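Long-range contact in putative peptidase (Parabacteroides merdae, PDB 4L8K), which probably cleaves peptide bonds as a serine peptidase of family S41, in the ClpP/crotonase clan: residues R114-Y122 / I303-L311. Residues are numbered along the deposited sequence; the frame is centred on the assembly and turned at random.
Sequences RLADDQIGY and IEAAIGLLL
Helix 303-311 runs roughly antiparallel to strand 120-122, the axes of the two short segments 10.1 Å apart and 147° between their directions, I120 facing I307. This is helix-on-sheet packing in the ClpP/crotonase-like domain of an S41 peptidase: the last helix covers one face of the mixed sheet, here at the beta hairpin of strands 110-115 and 120-125. The hairpin turns through a type I' turn, A116 to Q119, and carries a classic beta bulge, with Q119 and I120 both opposite L115. I120 buries more surface here than any other residue. With CG1 beside its own backbone N (chi1 -73°) and the chain extended beyond, CD1 reaches between I307 and L311, 3.7 Å from I307 CG2 and equally close to L311 CG. L115 CD1 meets I307 CD1 at 4.1 Å, the two side chains crossing at about a right angle. Deeper in, I303 CD1 sits 4.0 Å from Y122 CE1, while the tyrosine hydroxyl is hydrogen-bonded to D153. At the turn, Q119 lies across L311, its NE2 3.6 Å from L311 CD2. The same NE2 clasps A116 O, 3.0 Å away and nearly straight at 165°. An alanine in place of Q119 is likely to leave L311 CD2 without its amide cover and the turn without this clasp. Q119 N reaches A116 O too, from the opposite face of its carbonyl plane.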
ATOM      1  N   ARG A 114      20.896  -7.565  12.058  1.00 21.16           N
ATOM      2  CA  ARG A 114      21.949  -6.607  11.709  1.00 21.02           C
ATOM      3  C   ARG A 114      22.710  -7.121  10.477  1.00 23.76           C
ATOM      4  O   ARG A 114      23.067  -8.305  10.400  1.00 23.38           O
ATOM      5  CB  ARG A 114      22.918  -6.354  12.878  1.00 17.71           C
ATOM      6  CG  ARG A 114      22.271  -5.600  14.011  1.00 15.88           C
ATOM      7  CD  ARG A 114      23.264  -5.150  15.068  1.00 20.01           C
ATOM      8  NE  ARG A 114      24.107  -6.235  15.572  1.00 23.08           N
ATOM      9  CZ  ARG A 114      24.258  -6.531  16.861  1.00 38.15           C
ATOM     10  NH1 ARG A 114      23.588  -5.856  17.789  1.00 26.15           N
ATOM     11  NH2 ARG A 114      25.088  -7.491  17.231  1.00 23.38           N
ATOM     12  N   LEU A 115      22.954  -6.219   9.527  1.00 17.87           N
ATOM     13  CA  LEU A 115      23.713  -6.511   8.319  1.00 17.63           C
ATOM     14  C   LEU A 115      24.974  -5.614   8.242  1.00 23.92           C
ATOM     15  O   LEU A 115      25.109  -4.667   9.022  1.00 24.08           O
ATOM     16  CB  LEU A 115      22.817  -6.287   7.061  1.00 16.87           C
ATOM     17  CG  LEU A 115      21.455  -7.021   6.975  1.00 17.74           C
ATOM     18  CD1 LEU A 115      20.712  -6.588   5.711  1.00 17.13           C
ATOM     19  CD2 LEU A 115      21.648  -8.543   7.009  1.00 12.92           C
ATOM     20  N   ALA A 116      25.872  -5.912   7.273  1.00 20.62           N
ATOM     21  CA  ALA A 116      27.081  -5.167   6.939  1.00 19.43           C
ATOM     22  C   ALA A 116      27.970  -4.868   8.187  1.00 26.66           C
ATOM     23  O   ALA A 116      28.142  -3.701   8.598  1.00 27.71           O
ATOM     24  CB  ALA A 116      26.694  -3.871   6.232  1.00 19.68           C
ATOM     25  N   ASP A 117      28.543  -5.929   8.766  1.00 22.59           N
ATOM     26  CA  ASP A 117      29.424  -5.885   9.948  1.00 24.05           C
ATOM     27  C   ASP A 117      28.763  -5.091  11.102  1.00 26.70           C
ATOM     28  O   ASP A 117      29.389  -4.244  11.752  1.00 26.86           O
ATOM     29  CB  ASP A 117      30.836  -5.345   9.594  1.00 27.61           C
ATOM     30  CG  ASP A 117      31.949  -5.634  10.611  1.00 50.61           C
ATOM     31  OD1 ASP A 117      31.818  -6.613  11.390  1.00 52.75           O
ATOM     32  OD2 ASP A 117      32.961  -4.903  10.606  1.00 62.97           O
ATOM     33  N   ASP A 118      27.460  -5.378  11.324  1.00 23.56           N
ATOM     34  CA  ASP A 118      26.598  -4.837  12.381  1.00 22.75           C
ATOM     35  C   ASP A 118      26.387  -3.306  12.300  1.00 25.58           C
ATOM     36  O   ASP A 118      25.947  -2.706  13.284  1.00 23.37           O
ATOM     37  CB  ASP A 118      27.165  -5.227  13.768  1.00 24.90           C
ATOM     38  CG  ASP A 118      27.243  -6.731  13.975  1.00 28.37           C
ATOM     39  OD1 ASP A 118      26.190  -7.400  13.872  1.00 30.90           O
ATOM     40  OD2 ASP A 118      28.362  -7.241  14.210  1.00 25.38           O
ATOM     41  N   GLN A 119      26.623  -2.689  11.119  1.00 23.81           N
ATOM     42  CA  GLN A 119      26.449  -1.240  10.921  1.00 22.97           C
ATOM     43  C   GLN A 119      25.042  -0.883  10.526  1.00 25.21           C
ATOM     44  O   GLN A 119      24.655   0.284  10.685  1.00 21.45           O
ATOM     45  CB  GLN A 119      27.395  -0.697   9.832  1.00 24.47           C
ATOM     46  CG  GLN A 119      28.901  -0.791  10.166  1.00 33.04           C
ATOM     47  CD  GLN A 119      29.786  -0.420   8.987  1.00 36.29           C
ATOM     48  OE1 GLN A 119      30.358   0.680   8.910  1.00 33.03           O
ATOM     49  NE2 GLN A 119      29.874  -1.309   8.013  1.00 19.94           N
ATOM     50  N   ILE A 120      24.287  -1.866   9.956  1.00 21.48           N
ATOM     51  CA  ILE A 120      22.942  -1.606   9.437  1.00 20.82           C
ATOM     52  C   ILE A 120      21.907  -2.544  10.052  1.00 24.50           C
ATOM     53  O   ILE A 120      22.087  -3.764  10.057  1.00 23.46           O
ATOM     54  CB  ILE A 120      22.991  -1.735   7.876  1.00 23.52           C
ATOM     55  CG1 ILE A 120      23.730  -0.490   7.283  1.00 23.35           C
ATOM     56  CG2 ILE A 120      21.565  -1.904   7.250  1.00 20.58           C
ATOM     57  CD1 ILE A 120      24.101  -0.610   5.895  1.00 33.78           C
ATOM     58  N   GLY A 121      20.839  -1.954  10.573  1.00 20.59           N
ATOM     59  CA  GLY A 121      19.694  -2.683  11.100  1.00 19.35           C
ATOM     60  C   GLY A 121      18.712  -2.986   9.978  1.00 22.56           C
ATOM     61  O   GLY A 121      18.338  -2.094   9.222  1.00 22.82           O
ATOM     62  N   TYR A 122      18.328  -4.243   9.801  1.00 20.77           N
ATOM     63  CA  TYR A 122      17.358  -4.606   8.750  1.00 18.63           C
ATOM     64  C   TYR A 122      16.082  -5.160   9.406  1.00 21.29           C
ATOM     65  O   TYR A 122      16.149  -6.032  10.262  1.00 18.83           O
ATOM     66  CB  TYR A 122      17.962  -5.584   7.719  1.00 17.31           C
ATOM     67  CG  TYR A 122      16.944  -6.147   6.733  1.00 18.17           C
ATOM     68  CD1 TYR A 122      16.557  -5.424   5.604  1.00 17.63           C
ATOM     69  CD2 TYR A 122      16.322  -7.374   6.965  1.00 18.02           C
ATOM     70  CE1 TYR A 122      15.594  -5.917   4.721  1.00 17.42           C
ATOM     71  CE2 TYR A 122      15.328  -7.856   6.107  1.00 17.73           C
ATOM     72  CZ  TYR A 122      14.982  -7.136   4.979  1.00 21.73           C
ATOM     73  OH  TYR A 122      14.023  -7.640   4.129  1.00 19.46           O
ATOM     74  N   ILE A 303      17.974  -4.279  -1.468  1.00 18.45           N
ATOM     75  CA  ILE A 303      18.643  -4.309  -0.160  1.00 19.34           C
ATOM     76  C   ILE A 303      20.098  -3.794  -0.318  1.00 23.46           C
ATOM     77  O   ILE A 303      20.539  -2.972   0.493  1.00 20.66           O
ATOM     78  CB  ILE A 303      18.571  -5.698   0.534  1.00 22.18           C
ATOM     79  CG1 ILE A 303      17.100  -6.097   0.831  1.00 20.48           C
ATOM     80  CG2 ILE A 303      19.424  -5.724   1.842  1.00 22.85           C
ATOM     81  CD1 ILE A 303      16.905  -7.596   1.350  1.00 18.74           C
ATOM     82  N   GLU A 304      20.807  -4.228  -1.399  1.00 20.65           N
ATOM     83  CA  GLU A 304      22.197  -3.827  -1.640  1.00 21.30           C
ATOM     84  C   GLU A 304      22.344  -2.313  -1.864  1.00 24.21           C
ATOM     85  O   GLU A 304      23.249  -1.711  -1.291  1.00 25.44           O
ATOM     86  CB  GLU A 304      22.808  -4.591  -2.816  1.00 23.43           C
ATOM     87  CG  GLU A 304      22.962  -6.076  -2.561  1.00 31.37           C
ATOM     88  CD  GLU A 304      23.918  -6.503  -1.465  1.00 38.79           C
ATOM     89  OE1 GLU A 304      24.795  -5.704  -1.068  1.00 35.44           O
ATOM     90  OE2 GLU A 304      23.811  -7.667  -1.031  1.00 26.35           O
ATOM     91  N   ALA A 305      21.437  -1.701  -2.660  1.00 20.03           N
ATOM     92  CA  ALA A 305      21.449  -0.255  -2.915  1.00 19.36           C
ATOM     93  C   ALA A 305      21.195   0.511  -1.608  1.00 23.00           C
ATOM     94  O   ALA A 305      21.883   1.491  -1.343  1.00 22.91           O
ATOM     95  CB  ALA A 305      20.410   0.107  -3.965  1.00 18.80           C
ATOM     96  N   ALA A 306      20.264   0.004  -0.767  1.00 18.65           N
ATOM     97  CA  ALA A 306      19.921   0.599   0.526  1.00 17.76           C
ATOM     98  C   ALA A 306      21.140   0.525   1.469  1.00 23.66           C
ATOM     99  O   ALA A 306      21.472   1.527   2.114  1.00 22.54           O
ATOM    100  CB  ALA A 306      18.707  -0.111   1.122  1.00 17.26           C
ATOM    101  N   ILE A 307      21.857  -0.642   1.485  1.00 22.46           N
ATOM    102  CA  ILE A 307      23.070  -0.840   2.299  1.00 22.18           C
ATOM    103  C   ILE A 307      24.137   0.159   1.826  1.00 24.64           C
ATOM    104  O   ILE A 307      24.707   0.849   2.658  1.00 22.86           O
ATOM    105  CB  ILE A 307      23.592  -2.317   2.282  1.00 24.39           C
ATOM    106  CG1 ILE A 307      22.661  -3.264   3.081  1.00 22.72           C
ATOM    107  CG2 ILE A 307      25.055  -2.422   2.802  1.00 22.27           C
ATOM    108  CD1 ILE A 307      22.963  -4.811   2.824  1.00 20.97           C
ATOM    109  N   GLY A 308      24.340   0.253   0.501  1.00 21.28           N
ATOM    110  CA  GLY A 308      25.300   1.180  -0.102  1.00 21.31           C
ATOM    111  C   GLY A 308      25.060   2.636   0.284  1.00 25.14           C
ATOM    112  O   GLY A 308      25.969   3.350   0.720  1.00 24.11           O
ATOM    113  N   LEU A 309      23.810   3.064   0.175  1.00 24.20           N
ATOM    114  CA  LEU A 309      23.397   4.424   0.519  1.00 25.41           C
ATOM    115  C   LEU A 309      23.632   4.755   2.000  1.00 29.66           C
ATOM    116  O   LEU A 309      24.192   5.798   2.288  1.00 30.36           O
ATOM    117  CB  LEU A 309      21.936   4.648   0.145  1.00 25.16           C
ATOM    118  CG  LEU A 309      21.424   6.074   0.236  1.00 31.48           C
ATOM    119  CD1 LEU A 309      22.314   7.062  -0.581  1.00 31.83           C
ATOM    120  CD2 LEU A 309      19.994   6.130  -0.251  1.00 34.84           C
ATOM    121  N   LEU A 310      23.229   3.867   2.918  1.00 26.87           N
ATOM    122  CA  LEU A 310      23.407   4.057   4.357  1.00 26.73           C
ATOM    123  C   LEU A 310      24.884   4.042   4.795  1.00 32.01           C
ATOM    124  O   LEU A 310      25.227   4.676   5.793  1.00 31.42           O
ATOM    125  CB  LEU A 310      22.645   2.988   5.145  1.00 26.08           C
ATOM    126  CG  LEU A 310      21.115   3.065   5.150  1.00 28.65           C
ATOM    127  CD1 LEU A 310      20.523   1.840   5.808  1.00 26.52           C
ATOM    128  CD2 LEU A 310      20.616   4.329   5.848  1.00 28.38           C
ATOM    129  N   LEU A 311      25.740   3.295   4.079  1.00 30.97           N
ATOM    130  CA  LEU A 311      27.174   3.196   4.374  1.00 30.86           C
ATOM    131  C   LEU A 311      27.957   4.337   3.736  1.00 40.74           C
ATOM    132  O   LEU A 311      29.109   4.561   4.120  1.00 42.22           O
ATOM    133  CB  LEU A 311      27.764   1.851   3.923  1.00 29.55           C
ATOM    134  CG  LEU A 311      27.340   0.618   4.729  1.00 32.38           C
ATOM    135  CD1 LEU A 311      28.030  -0.619   4.187  1.00 31.79           C
ATOM    136  CD2 LEU A 311      27.574   0.791   6.259  1.00 30.58           C
TER